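Local coordinates for protein pectinesterase (Aspergillus niger, PDB 5C1E) that hydrolyses the methyl esters of galacturonosyl residues in pectin, releasing methanol, and probably contributes to the maceration of plant tissue, at residues Val211-Thr214 / Glu215-Leu219. Residues are numbered along the deposited sequence; the frame is centred on the assembly and turned at random.
Sequences VSLT and EEVYL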
loop_
_atom_site.group_PDB
_atom_site.type_symbol
_atom_site.label_atom_id
_atom_site.label_comp_id
_atom_site.label_asym_id
_atom_site.label_seq_id
_atom_site.Cartn_x
_atom_site.Cartn_y
_atom_site.Cartn_z
ATOM N N VAL A 211 -7.763 -19.883 2.574
ATOM C CA VAL A 211 -7.072 -20.155 1.318
ATOM C C VAL A 211 -5.763 -20.894 1.609
ATOM O O VAL A 211 -4.980 -20.500 2.490
ATOM C CB VAL A 211 -6.857 -18.866 0.485
ATOM C CG1 VAL A 211 -5.706 -18.033 1.015
ATOM C CG2 VAL A 211 -6.628 -19.210 -0.976
ATOM N N SER A 212 -5.548 -21.989 0.879
ATOM C CA SER A 212 -4.347 -22.822 1.019
ATOM C C SER A 212 -3.377 -22.510 -0.126
ATOM O O SER A 212 -3.668 -22.783 -1.300
ATOM C CB SER A 212 -4.715 -24.308 0.994
ATOM O OG SER A 212 -5.490 -24.605 -0.159
ATOM N N LEU A 213 -2.221 -21.967 0.238
ATOM C CA LEU A 213 -1.254 -21.437 -0.716
ATOM C C LEU A 213 0.173 -21.851 -0.363
ATOM O O LEU A 213 1.116 -21.135 -0.680
ATOM C CB LEU A 213 -1.340 -19.915 -0.721
ATOM C CG LEU A 213 -2.664 -19.312 -1.193
ATOM C CD1 LEU A 213 -2.638 -17.805 -1.024
ATOM C CD2 LEU A 213 -2.940 -19.683 -2.643
ATOM N N THR A 214 0.336 -22.999 0.297
ATOM C CA THR A 214 1.670 -23.425 0.706
ATOM C C THR A 214 2.601 -23.445 -0.502
ATOM O O THR A 214 2.309 -24.080 -1.497
ATOM C CB THR A 214 1.635 -24.800 1.394
ATOM O OG1 THR A 214 0.797 -24.699 2.550
ATOM C CG2 THR A 214 3.046 -25.244 1.825
ATOM N N GLU A 215 3.711 -22.720 -0.398
ATOM C CA GLU A 215 4.732 -22.631 -1.457
ATOM C C GLU A 215 4.228 -22.116 -2.813
ATOM O O GLU A 215 4.875 -22.336 -3.829
ATOM C CB GLU A 215 5.458 -23.980 -1.618
ATOM C CG GLU A 215 6.186 -24.371 -0.341
ATOM C CD GLU A 215 7.135 -25.544 -0.480
ATOM O OE1 GLU A 215 7.219 -26.148 -1.562
ATOM O OE2 GLU A 215 7.820 -25.844 0.507
ATOM N N GLU A 216 3.108 -21.383 -2.827
ATOM C CA GLU A 216 2.562 -20.859 -4.082
ATOM C C GLU A 216 2.720 -19.350 -4.243
ATOM O O GLU A 216 2.201 -18.769 -5.203
ATOM C CB GLU A 216 1.083 -21.215 -4.201
ATOM C CG GLU A 216 0.825 -22.705 -4.151
ATOM C CD GLU A 216 -0.599 -23.085 -4.497
ATOM O OE1 GLU A 216 -1.482 -22.212 -4.560
ATOM O OE2 GLU A 216 -0.813 -24.291 -4.713
ATOM N N VAL A 217 3.395 -18.704 -3.300
ATOM C CA VAL A 217 3.512 -17.248 -3.322
ATOM C C VAL A 217 4.987 -16.882 -3.456
ATOM O O VAL A 217 5.861 -17.510 -2.845
ATOM C CB VAL A 217 2.846 -16.597 -2.079
ATOM C CG1 VAL A 217 3.039 -15.090 -2.054
ATOM C CG2 VAL A 217 1.354 -16.898 -2.059
ATOM N N TYR A 218 5.257 -15.866 -4.259
ATOM C CA TYR A 218 6.605 -15.338 -4.407
ATOM C C TYR A 218 6.710 -13.955 -3.797
ATOM O O TYR A 218 5.750 -13.185 -3.777
ATOM C CB TYR A 218 6.987 -15.285 -5.890
ATOM C CG TYR A 218 7.063 -16.658 -6.534
ATOM C CD1 TYR A 218 8.226 -17.407 -6.483
ATOM C CD2 TYR A 218 5.966 -17.193 -7.188
ATOM C CE1 TYR A 218 8.300 -18.669 -7.072
ATOM C CE2 TYR A 218 6.020 -18.447 -7.779
ATOM C CZ TYR A 218 7.190 -19.178 -7.722
ATOM O OH TYR A 218 7.231 -20.420 -8.312
ATOM N N LEU A 219 7.887 -13.653 -3.281
ATOM C CA LEU A 219 8.156 -12.370 -2.670
ATOM C C LEU A 219 8.047 -11.260 -3.725
ATOM O O LEU A 219 7.656 -10.118 -3.430
ATOM C CB LEU A 219 9.552 -12.392 -2.049
ATOM C CG LEU A 219 9.755 -13.365 -0.880
ATOM C CD1 LEU A 219 11.239 -13.474 -0.569
ATOM C CD2 LEU A 219 8.960 -12.939 0.353
HETATM O O HOH W 1 0.104 -25.739 -2.133
#
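L213 and E216 are the first and last residues of a type II beta turn that brings the chain into strand 217-220, an outermost strand in one parallel sheet of the right-handed pectinesterase beta-helix. The turn is closed by E216 N, which donates to L213 O at 2.9 Å; the bond is fairly straight (157° at the hydrogen), but the donor stands above the carbonyl plane of L213. T214 and E215 hold the two middle positions, E215 with the positive phi (58°) of the third residue in such a turn.

The side chain of E216 runs back toward L213. Its CB lies 3.5 Å from L213 O. CG, set anti to its own carbonyl carbon (chi1 -58°), passes 3.3 Å from T214 O. Beyond CG the chain is extended and carries CD to 4.2 Å from L213 CA, and the carboxylate ends beside the leucine side chain, the two side chains crossing at about a right angle. OE1 rests against the methyl CD2 of L213 at 3.5 Å, a van der Waals contact.

On the buried side, L213 CD1 packs against V217 CG2 at 4.2 Å; both side chains also touch S178 of strand 175-178, which belongs to another sheet of the helix. E215 O receives a hydrogen bond from N241 ND2, joining the turn to a later loop. A bridging water ties the tip of E216 back to the middle peptide of the turn: it sits 2.8 Å from T214 O and 3.1 Å from E216 OE2, donating to both.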